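Local coordinates for protein alpha-1,4-endofucoidanase (Mariniflexile fucanivorans, PDB 6DLH) that hydrolyses alpha-1,4-linked fucoidan within the chain, acting as a retaining endo-glycoside hydrolase of family GH107, and carries several bound calcium ions, at residues A[128-138]-A[214-222]; A[198-209]-A[249-258]. All coordinates share one frame; numbering follows the deposited sequence.

Overall arrangement
Coming from the N terminus, the chain reaches helix 129-139, whose segment 128-138 opens contact 1. It then forms strand 143-149 and reaches helix 198-216. The start of that helix, 198-209, belongs to contact 2, and its end, with the turn into strand 222-226, closes contact 1. Helix 249-259 follows and closes contact 2. The segments alternate along the chain, so the two loops cross. Their centres lie about 20 Å apart and they do not touch. Helix 198-216 is common to both. Through it three helices, 129-139, 198-216 and 249-259, beside the parallel sheet of the catalytic part are tied together.

Contact 1: residues A[128-138]-A[214-222]; sequences DPLLSWLKALR and QRYGDLIDA
Y216 and D128 make the main polar link. The Y216 hydroxyl donates to D128 OD2 at 2.7 Å, on the syn side of the carboxylate. R215 NH2 donates to Y216 OH, and its long salt bridge to D128 OD2 spans 3.9 Å; R215 NH1 is bound to the carbonyl of P98. D128 is also the N-cap of the helix, with a weak bond from L131 N to OD1. At the other end, R138 NH2 forms a salt bridge with D218 OD1 at 3.4 Å, its hydrogen bond weak. The R138 chain bends at chi2 (61°) and chi3 (60°), which turns one face of the guanidinium to L219 CD2.

Apolar contacts lie between these ends. L134 CD1 sits over one face of the Y216 ring, 4.0 Å from its centroid, a CH-pi contact. L130 CD2 and L131 CB approach the ring obliquely. L134 CD2 reaches I220 CG1 at 4.0 Å, and L131 CD1 meets L219 CD1. With an alanine at Y216, D128 OD2 and R215 NH2 would probably both lose their hydroxyl partner, and a gap would open beside L134 CD1.

Two waters join the segments. One donates to both L134 O and L219 O. The other links R138 NH2 to D221 OD1.

Helix 129-139 packs its L134 and L137 on T144 of strand 143-149. The turn after helix 198-216 leads into strand 222-226, beside that strand in the parallel sheet.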
loop_
_atom_site.group_PDB
_atom_site.type_symbol
_atom_site.label_atom_id
_atom_site.label_comp_id
_atom_site.label_asym_id
_atom_site.label_seq_id
_atom_site.Cartn_x
_atom_site.Cartn_y
_atom_site.Cartn_z
ATOM N N ASP A 128 5.383 -8.738 3.204
ATOM C CA ASP A 128 5.150 -8.308 1.833
ATOM C C ASP A 128 3.734 -7.736 1.713
ATOM O O ASP A 128 2.801 -8.458 1.362
ATOM C CB ASP A 128 5.372 -9.446 0.829
ATOM C CG ASP A 128 5.281 -8.978 -0.614
ATOM O OD1 ASP A 128 5.002 -7.776 -0.828
ATOM O OD2 ASP A 128 5.494 -9.807 -1.518
ATOM N N PRO A 129 3.520 -6.427 1.989
ATOM C CA PRO A 129 2.187 -5.820 1.894
ATOM C C PRO A 129 1.539 -5.917 0.512
ATOM O O PRO A 129 0.343 -6.175 0.402
ATOM C CB PRO A 129 2.417 -4.352 2.271
ATOM C CG PRO A 129 3.722 -4.357 3.038
ATOM C CD PRO A 129 4.546 -5.467 2.422
ATOM N N LEU A 130 2.339 -5.752 -0.544
ATOM C CA LEU A 130 1.818 -5.772 -1.902
ATOM C C LEU A 130 1.179 -7.123 -2.219
ATOM O O LEU A 130 0.084 -7.160 -2.779
ATOM C CB LEU A 130 2.939 -5.427 -2.889
ATOM C CG LEU A 130 2.512 -5.270 -4.348
ATOM C CD1 LEU A 130 1.405 -4.232 -4.493
ATOM C CD2 LEU A 130 3.701 -4.906 -5.224
ATOM N N LEU A 131 1.856 -8.224 -1.863
ATOM C CA LEU A 131 1.322 -9.552 -2.133
ATOM C C LEU A 131 -0.015 -9.724 -1.420
ATOM O O LEU A 131 -0.928 -10.369 -1.943
ATOM C CB LEU A 131 2.316 -10.628 -1.678
ATOM C CG LEU A 131 1.863 -12.076 -1.884
ATOM C CD1 LEU A 131 1.553 -12.364 -3.346
ATOM C CD2 LEU A 131 2.898 -13.064 -1.354
ATOM N N SER A 132 -0.105 -9.153 -0.215
ATOM C CA SER A 132 -1.344 -9.163 0.541
ATOM C C SER A 132 -2.464 -8.516 -0.285
ATOM O O SER A 132 -3.490 -9.151 -0.564
ATOM C CB SER A 132 -1.145 -8.491 1.875
ATOM O OG SER A 132 -2.322 -8.575 2.657
ATOM N N TRP A 133 -2.227 -7.265 -0.707
ATOM C CA TRP A 133 -3.204 -6.476 -1.443
ATOM C C TRP A 133 -3.576 -7.184 -2.744
ATOM O O TRP A 133 -4.758 -7.285 -3.089
ATOM C CB TRP A 133 -2.681 -5.060 -1.711
ATOM C CG TRP A 133 -2.028 -4.367 -0.552
ATOM C CD1 TRP A 133 -2.245 -4.577 0.779
ATOM C CD2 TRP A 133 -1.071 -3.295 -0.632
ATOM N NE1 TRP A 133 -1.469 -3.732 1.529
ATOM C CE2 TRP A 133 -0.736 -2.935 0.690
ATOM C CE3 TRP A 133 -0.457 -2.612 -1.691
ATOM C CZ2 TRP A 133 0.177 -1.920 0.975
ATOM C CZ3 TRP A 133 0.451 -1.616 -1.409
ATOM C CH2 TRP A 133 0.766 -1.279 -0.092
ATOM N N LEU A 134 -2.559 -7.713 -3.440
ATOM C CA LEU A 134 -2.759 -8.381 -4.718
ATOM C C LEU A 134 -3.721 -9.562 -4.566
ATOM O O LEU A 134 -4.605 -9.750 -5.401
ATOM C CB LEU A 134 -1.400 -8.834 -5.276
ATOM C CG LEU A 134 -0.480 -7.747 -5.846
ATOM C CD1 LEU A 134 0.880 -8.341 -6.205
ATOM C CD2 LEU A 134 -1.096 -7.073 -7.071
ATOM N N LYS A 135 -3.554 -10.350 -3.495
ATOM C CA LYS A 135 -4.349 -11.558 -3.294
ATOM C C LYS A 135 -5.755 -11.206 -2.814
ATOM O O LYS A 135 -6.725 -11.837 -3.225
ATOM C CB LYS A 135 -3.646 -12.555 -2.363
ATOM C CG LYS A 135 -2.495 -13.322 -3.004
ATOM C CD LYS A 135 -1.665 -14.140 -2.033
ATOM C CE LYS A 135 -2.226 -15.530 -1.818
ATOM N NZ LYS A 135 -1.220 -16.434 -1.212
ATOM N N ALA A 136 -5.858 -10.189 -1.958
ATOM C CA ALA A 136 -7.147 -9.693 -1.496
ATOM C C ALA A 136 -7.979 -9.170 -2.671
ATOM O O ALA A 136 -9.192 -9.380 -2.724
ATOM C CB ALA A 136 -6.942 -8.641 -0.431
ATOM N N LEU A 137 -7.314 -8.519 -3.633
ATOM C CA LEU A 137 -8.009 -7.986 -4.793
ATOM C C LEU A 137 -8.486 -9.126 -5.688
ATOM O O LEU A 137 -9.611 -9.089 -6.192
ATOM C CB LEU A 137 -7.091 -7.021 -5.551
ATOM C CG LEU A 137 -6.967 -5.621 -4.949
ATOM C CD1 LEU A 137 -5.849 -4.837 -5.630
ATOM C CD2 LEU A 137 -8.289 -4.871 -5.051
ATOM N N ARG A 138 -7.620 -10.132 -5.871
ATOM C CA ARG A 138 -7.965 -11.327 -6.627
ATOM C C ARG A 138 -9.188 -11.981 -5.990
ATOM O O ARG A 138 -10.164 -12.279 -6.672
ATOM C CB ARG A 138 -6.789 -12.310 -6.667
ATOM C CG ARG A 138 -7.128 -13.677 -7.252
ATOM C CD ARG A 138 -7.603 -13.646 -8.699
ATOM N NE ARG A 138 -6.613 -13.092 -9.620
ATOM C CZ ARG A 138 -5.652 -13.786 -10.221
ATOM N NH1 ARG A 138 -5.603 -15.102 -10.097
ATOM N NH2 ARG A 138 -4.728 -13.157 -10.925
ATOM N N GLN A 214 8.226 -11.152 -11.965
ATOM C CA GLN A 214 8.356 -12.603 -12.009
ATOM C C GLN A 214 7.724 -13.233 -10.768
ATOM O O GLN A 214 7.054 -14.259 -10.861
ATOM C CB GLN A 214 9.821 -13.007 -12.193
ATOM C CG GLN A 214 10.296 -12.883 -13.636
ATOM C CD GLN A 214 11.718 -13.343 -13.854
ATOM O OE1 GLN A 214 12.647 -12.932 -13.156
ATOM N NE2 GLN A 214 11.900 -14.187 -14.856
ATOM N N ARG A 215 7.937 -12.593 -9.616
ATOM C CA ARG A 215 7.352 -12.999 -8.351
ATOM C C ARG A 215 5.827 -13.055 -8.467
ATOM O O ARG A 215 5.219 -14.094 -8.203
ATOM C CB ARG A 215 7.800 -12.024 -7.257
ATOM C CG ARG A 215 7.776 -12.601 -5.850
ATOM C CD ARG A 215 8.002 -11.542 -4.786
ATOM N NE ARG A 215 9.365 -11.028 -4.682
ATOM C CZ ARG A 215 9.712 -9.944 -3.986
ATOM N NH1 ARG A 215 10.986 -9.617 -3.851
ATOM N NH2 ARG A 215 8.788 -9.180 -3.431
ATOM N N TYR A 216 5.216 -11.937 -8.894
ATOM C CA TYR A 216 3.783 -11.745 -8.726
ATOM C C TYR A 216 2.990 -12.407 -9.847
ATOM O O TYR A 216 1.842 -12.787 -9.629
ATOM C CB TYR A 216 3.453 -10.279 -8.440
ATOM C CG TYR A 216 4.133 -9.767 -7.197
ATOM C CD1 TYR A 216 4.001 -10.435 -5.990
ATOM C CD2 TYR A 216 4.928 -8.631 -7.228
ATOM C CE1 TYR A 216 4.632 -9.982 -4.841
ATOM C CE2 TYR A 216 5.566 -8.165 -6.089
ATOM C CZ TYR A 216 5.421 -8.847 -4.891
ATOM O OH TYR A 216 6.057 -8.404 -3.765
ATOM N N GLY A 217 3.612 -12.581 -11.019
ATOM C CA GLY A 217 2.957 -13.282 -12.110
ATOM C C GLY A 217 1.664 -12.586 -12.527
ATOM O O GLY A 217 1.626 -11.363 -12.669
ATOM N N ASP A 218 0.599 -13.374 -12.697
ATOM C CA ASP A 218 -0.653 -12.876 -13.242
ATOM C C ASP A 218 -1.500 -12.198 -12.159
ATOM O O ASP A 218 -2.680 -11.923 -12.377
ATOM C CB ASP A 218 -1.408 -13.983 -13.984
ATOM C CG ASP A 218 -2.018 -15.027 -13.063
ATOM O OD1 ASP A 218 -1.923 -14.851 -11.823
ATOM O OD2 ASP A 218 -2.581 -16.013 -13.593
ATOM N N LEU A 219 -0.899 -11.932 -10.992
ATOM C CA LEU A 219 -1.573 -11.181 -9.946
ATOM C C LEU A 219 -1.573 -9.692 -10.305
ATOM O O LEU A 219 -2.266 -8.896 -9.669
ATOM C CB LEU A 219 -0.877 -11.444 -8.605
ATOM C CG LEU A 219 -1.092 -12.831 -7.982
ATOM C CD1 LEU A 219 -0.276 -12.977 -6.707
ATOM C CD2 LEU A 219 -2.560 -13.101 -7.688
ATOM N N ILE A 220 -0.790 -9.340 -11.338
ATOM C CA ILE A 220 -0.633 -7.978 -11.834
ATOM C C ILE A 220 -1.126 -7.927 -13.277
ATOM O O ILE A 220 -0.548 -8.589 -14.135
ATOM C CB ILE A 220 0.845 -7.547 -11.741
ATOM C CG1 ILE A 220 1.308 -7.446 -10.285
ATOM C CG2 ILE A 220 1.079 -6.250 -12.510
ATOM C CD1 ILE A 220 2.753 -7.051 -10.119
ATOM N N ASP A 221 -2.163 -7.120 -13.548
ATOM C CA ASP A 221 -2.737 -7.088 -14.888
ATOM C C ASP A 221 -2.178 -5.932 -15.716
ATOM O O ASP A 221 -2.205 -5.989 -16.941
ATOM C CB ASP A 221 -4.269 -7.073 -14.878
ATOM C CG ASP A 221 -4.875 -8.275 -14.185
ATOM O OD1 ASP A 221 -4.908 -8.273 -12.947
ATOM O OD2 ASP A 221 -5.307 -9.204 -14.894
ATOM N N ALA A 222 -1.686 -4.882 -15.046
ATOM C CA ALA A 222 -1.295 -3.654 -15.727
ATOM C C ALA A 222 -0.223 -2.942 -14.918
ATOM O O ALA A 222 -0.217 -3.047 -13.698
ATOM C CB ALA A 222 -2.497 -2.753 -15.924
HETATM O O HOH W 1 -4.300 -9.693 -8.073
HETATM O O HOH W 2 -5.714 -10.528 -11.991
#

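Contact 2: residues A[198-209]-A[249-258]; sequences RKYMFCYAEFIL and RIYQAFADAC
Helices 198-209 and 249-258 run side by side in the same direction, their axes 8.7 Å apart at 7°, with A205 and F254 closest by CA. Small residues allow this spacing. A205 CB touches A253 CB at 3.8 Å, and A257 CB lies 3.2 Å from A205 O. F254 is a knob in a hole formed by M201, Y204, A205 and L209. With its CG anti to the carbonyl carbon (chi1 -82°), the ring reaches across to M201 CE, 3.5 Å from F254 CZ. L209 CD2 meets the other side of the ring at F254 CD2, 3.8 Å away.

Both helices belong to the parallel beta/alpha part of the enzyme; strand 222-226 and the short helix 228-233 lie between them in the chain. L209 and C258 both rest on W223 and F225 of that strand, and F254 meets F225 edge-to-face.

Towards the helix starts, F202 turns its ring edge to R249 CB. I250 CG1 touches F202 CE2, the two side chains crossing at about a right angle. I250 also lies over one face of the R198 guanidinium. R198 is extended, and its NH1 is held by D238 and the carbonyl of C236. A water accepts from both R198 NH2, at 3.1 Å, and R249 N.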
loop_
_atom_site.group_PDB
_atom_site.type_symbol
_atom_site.label_atom_id
_atom_site.label_comp_id
_atom_site.label_asym_id
_atom_site.label_seq_id
_atom_site.Cartn_x
_atom_site.Cartn_y
_atom_site.Cartn_z
ATOM N N ARG A 198 21.261 7.124 -17.501
ATOM C CA ARG A 198 20.680 6.091 -18.346
ATOM C C ARG A 198 21.032 4.686 -17.855
ATOM O O ARG A 198 20.174 3.801 -17.866
ATOM C CB ARG A 198 21.106 6.299 -19.804
ATOM C CG ARG A 198 20.611 5.241 -20.785
ATOM C CD ARG A 198 21.065 5.564 -22.202
ATOM N NE ARG A 198 20.593 4.630 -23.217
ATOM C CZ ARG A 198 19.508 4.806 -23.964
ATOM N NH1 ARG A 198 18.819 5.932 -23.870
ATOM N NH2 ARG A 198 19.114 3.854 -24.797
ATOM N N LYS A 199 22.298 4.469 -17.462
ATOM C CA LYS A 199 22.763 3.114 -17.189
ATOM C C LYS A 199 22.040 2.556 -15.962
ATOM O O LYS A 199 21.658 1.386 -15.947
ATOM C CB LYS A 199 24.293 3.028 -17.104
ATOM C CG LYS A 199 24.944 3.792 -15.959
ATOM C CD LYS A 199 26.458 3.741 -15.965
ATOM C CE LYS A 199 27.064 4.590 -14.865
ATOM N NZ LYS A 199 28.542 4.648 -14.949
ATOM N N TYR A 200 21.828 3.426 -14.966
ATOM C CA TYR A 200 21.131 3.087 -13.735
ATOM C C TYR A 200 19.679 2.702 -14.021
ATOM O O TYR A 200 19.123 1.846 -13.336
ATOM C CB TYR A 200 21.228 4.234 -12.725
ATOM C CG TYR A 200 22.621 4.751 -12.456
ATOM C CD1 TYR A 200 23.631 3.906 -12.021
ATOM C CD2 TYR A 200 22.926 6.094 -12.614
ATOM C CE1 TYR A 200 24.911 4.377 -11.764
ATOM C CE2 TYR A 200 24.200 6.582 -12.364
ATOM C CZ TYR A 200 25.196 5.722 -11.934
ATOM O OH TYR A 200 26.452 6.196 -11.682
ATOM N N MET A 201 19.070 3.334 -15.036
ATOM C CA MET A 201 17.685 3.057 -15.393
ATOM C C MET A 201 17.550 1.610 -15.856
ATOM O O MET A 201 16.586 0.935 -15.494
ATOM C CB MET A 201 17.167 3.999 -16.487
ATOM C CG MET A 201 16.987 5.437 -16.020
ATOM S SD MET A 201 15.542 5.677 -14.953
ATOM C CE MET A 201 14.241 5.131 -16.059
ATOM N N PHE A 202 18.524 1.147 -16.649
ATOM C CA PHE A 202 18.532 -0.224 -17.143
ATOM C C PHE A 202 18.790 -1.196 -15.989
ATOM O O PHE A 202 18.302 -2.325 -16.020
ATOM C CB PHE A 202 19.555 -0.400 -18.268
ATOM C CG PHE A 202 19.088 -0.006 -19.648
ATOM C CD1 PHE A 202 18.367 -0.895 -20.437
ATOM C CD2 PHE A 202 19.399 1.242 -20.174
ATOM C CE1 PHE A 202 17.953 -0.537 -21.712
ATOM C CE2 PHE A 202 18.985 1.598 -21.450
ATOM C CZ PHE A 202 18.259 0.711 -22.215
ATOM N N CYS A 203 19.557 -0.747 -14.983
ATOM C CA CYS A 203 19.774 -1.510 -13.760
ATOM C C CYS A 203 18.417 -1.899 -13.172
ATOM O O CYS A 203 18.139 -3.082 -12.967
ATOM C CB CYS A 203 20.552 -0.701 -12.723
ATOM S SG CYS A 203 22.360 -0.833 -12.819
ATOM N N TYR A 204 17.574 -0.879 -12.946
ATOM C CA TYR A 204 16.284 -1.024 -12.290
ATOM C C TYR A 204 15.400 -2.013 -13.046
ATOM O O TYR A 204 14.807 -2.904 -12.439
ATOM C CB TYR A 204 15.605 0.336 -12.106
ATOM C CG TYR A 204 14.359 0.282 -11.258
ATOM C CD1 TYR A 204 14.428 0.395 -9.877
ATOM C CD2 TYR A 204 13.110 0.089 -11.833
ATOM C CE1 TYR A 204 13.290 0.339 -9.091
ATOM C CE2 TYR A 204 11.962 0.025 -11.060
ATOM C CZ TYR A 204 12.053 0.150 -9.685
ATOM O OH TYR A 204 10.928 0.083 -8.916
ATOM N N ALA A 205 15.323 -1.861 -14.370
ATOM C CA ALA A 205 14.478 -2.730 -15.173
ATOM C C ALA A 205 14.888 -4.194 -15.008
ATOM O O ALA A 205 14.026 -5.064 -14.891
ATOM C CB ALA A 205 14.499 -2.300 -16.619
ATOM N N GLU A 206 16.203 -4.455 -14.984
ATOM C CA GLU A 206 16.710 -5.820 -15.063
ATOM C C GLU A 206 16.738 -6.477 -13.683
ATOM O O GLU A 206 16.349 -7.633 -13.559
ATOM C CB GLU A 206 18.069 -5.871 -15.772
ATOM C CG GLU A 206 18.678 -7.266 -15.859
ATOM C CD GLU A 206 18.049 -8.228 -16.857
ATOM O OE1 GLU A 206 17.468 -7.756 -17.855
ATOM O OE2 GLU A 206 18.146 -9.455 -16.637
ATOM N N PHE A 207 17.186 -5.742 -12.658
ATOM C CA PHE A 207 17.464 -6.345 -11.362
ATOM C C PHE A 207 16.343 -6.103 -10.350
ATOM O O PHE A 207 16.061 -6.975 -9.524
ATOM C CB PHE A 207 18.853 -5.946 -10.855
ATOM C CG PHE A 207 19.977 -6.611 -11.611
ATOM C CD1 PHE A 207 20.984 -5.859 -12.198
ATOM C CD2 PHE A 207 20.010 -7.992 -11.765
ATOM C CE1 PHE A 207 22.006 -6.478 -12.905
ATOM C CE2 PHE A 207 21.031 -8.610 -12.473
ATOM C CZ PHE A 207 22.027 -7.849 -13.042
ATOM N N ILE A 208 15.719 -4.919 -10.408
ATOM C CA ILE A 208 14.648 -4.596 -9.480
ATOM C C ILE A 208 13.298 -4.949 -10.099
ATOM O O ILE A 208 12.580 -5.788 -9.558
ATOM C CB ILE A 208 14.726 -3.133 -8.996
ATOM C CG1 ILE A 208 16.130 -2.754 -8.509
ATOM C CG2 ILE A 208 13.665 -2.860 -7.937
ATOM C CD1 ILE A 208 16.582 -3.475 -7.253
ATOM N N LEU A 209 12.971 -4.331 -11.242
ATOM C CA LEU A 209 11.631 -4.399 -11.805
ATOM C C LEU A 209 11.277 -5.820 -12.237
ATOM O O LEU A 209 10.146 -6.257 -12.029
ATOM C CB LEU A 209 11.500 -3.406 -12.966
ATOM C CG LEU A 209 10.141 -3.366 -13.670
ATOM C CD1 LEU A 209 9.029 -2.955 -12.712
ATOM C CD2 LEU A 209 10.177 -2.420 -14.861
ATOM N N ARG A 249 14.718 2.305 -26.021
ATOM C CA ARG A 249 15.354 1.119 -25.463
ATOM C C ARG A 249 14.961 0.964 -23.998
ATOM O O ARG A 249 14.696 -0.149 -23.545
ATOM C CB ARG A 249 16.876 1.146 -25.649
ATOM C CG ARG A 249 17.347 0.797 -27.055
ATOM C CD ARG A 249 17.051 -0.636 -27.455
ATOM N NE ARG A 249 17.521 -0.958 -28.796
ATOM C CZ ARG A 249 17.204 -2.063 -29.467
ATOM N NH1 ARG A 249 17.677 -2.258 -30.687
ATOM N NH2 ARG A 249 16.414 -2.970 -28.920
ATOM N N ILE A 250 14.932 2.094 -23.276
ATOM C CA ILE A 250 14.484 2.125 -21.893
ATOM C C ILE A 250 13.017 1.701 -21.826
ATOM O O ILE A 250 12.648 0.905 -20.967
ATOM C CB ILE A 250 14.731 3.507 -21.256
ATOM C CG1 ILE A 250 16.154 4.004 -21.527
ATOM C CG2 ILE A 250 14.407 3.467 -19.770
ATOM C CD1 ILE A 250 16.472 5.365 -20.946
ATOM N N TYR A 251 12.196 2.218 -22.752
ATOM C CA TYR A 251 10.796 1.834 -22.832
ATOM C C TYR A 251 10.691 0.317 -22.955
ATOM O O TYR A 251 9.835 -0.297 -22.319
ATOM C CB TYR A 251 10.072 2.596 -23.947
ATOM C CG TYR A 251 9.901 4.068 -23.665
ATOM C CD1 TYR A 251 8.853 4.540 -22.881
ATOM C CD2 TYR A 251 10.803 4.994 -24.161
ATOM C CE1 TYR A 251 8.705 5.892 -22.610
ATOM C CE2 TYR A 251 10.672 6.348 -23.896
ATOM C CZ TYR A 251 9.617 6.799 -23.123
ATOM O OH TYR A 251 9.503 8.136 -22.860
ATOM N N GLN A 252 11.599 -0.261 -23.751
ATOM C CA GLN A 252 11.658 -1.692 -24.005
ATOM C C GLN A 252 12.075 -2.437 -22.740
ATOM O O GLN A 252 11.478 -3.455 -22.393
ATOM C CB GLN A 252 12.652 -1.996 -25.128
ATOM C CG GLN A 252 12.580 -3.436 -25.617
ATOM C CD GLN A 252 13.483 -3.701 -26.797
ATOM O OE1 GLN A 252 14.543 -3.089 -26.934
ATOM N NE2 GLN A 252 13.066 -4.625 -27.652
ATOM N N ALA A 253 13.103 -1.917 -22.062
ATOM C CA ALA A 253 13.653 -2.571 -20.887
ATOM C C ALA A 253 12.544 -2.782 -19.858
ATOM O O ALA A 253 12.395 -3.877 -19.314
ATOM C CB ALA A 253 14.802 -1.764 -20.328
ATOM N N PHE A 254 11.745 -1.729 -19.647
ATOM C CA PHE A 254 10.693 -1.717 -18.645
ATOM C C PHE A 254 9.574 -2.675 -19.049
ATOM O O PHE A 254 9.152 -3.504 -18.242
ATOM C CB PHE A 254 10.229 -0.282 -18.395
ATOM C CG PHE A 254 11.088 0.502 -17.439
ATOM C CD1 PHE A 254 12.448 0.665 -17.664
ATOM C CD2 PHE A 254 10.532 1.102 -16.318
ATOM C CE1 PHE A 254 13.235 1.398 -16.784
ATOM C CE2 PHE A 254 11.319 1.828 -15.434
ATOM C CZ PHE A 254 12.670 1.974 -15.667
ATOM N N ALA A 255 9.122 -2.583 -20.307
ATOM C CA ALA A 255 8.022 -3.418 -20.763
ATOM C C ALA A 255 8.396 -4.900 -20.695
ATOM O O ALA A 255 7.612 -5.709 -20.205
ATOM C CB ALA A 255 7.585 -3.012 -22.145
ATOM N N ASP A 256 9.595 -5.240 -21.190
ATOM C CA ASP A 256 10.082 -6.614 -21.223
ATOM C C ASP A 256 10.212 -7.175 -19.807
ATOM O O ASP A 256 9.893 -8.335 -19.567
ATOM C CB ASP A 256 11.427 -6.722 -21.949
ATOM C CG ASP A 256 11.340 -6.656 -23.465
ATOM O OD1 ASP A 256 10.340 -7.154 -24.036
ATOM O OD2 ASP A 256 12.286 -6.125 -24.063
ATOM N N ALA A 257 10.699 -6.343 -18.880
ATOM C CA ALA A 257 10.848 -6.730 -17.487
ATOM C C ALA A 257 9.498 -7.128 -16.891
ATOM O O ALA A 257 9.442 -8.024 -16.053
ATOM C CB ALA A 257 11.490 -5.608 -16.711
ATOM N N CYS A 258 8.421 -6.457 -17.333
ATOM C CA CYS A 258 7.067 -6.726 -16.878
ATOM C C CYS A 258 6.535 -7.976 -17.576
ATOM O O CYS A 258 5.830 -8.786 -16.969
ATOM C CB CYS A 258 6.134 -5.546 -17.160
ATOM S SG CYS A 258 6.545 -4.027 -16.255
HETATM O O HOH W 3 16.686 4.080 -26.716
#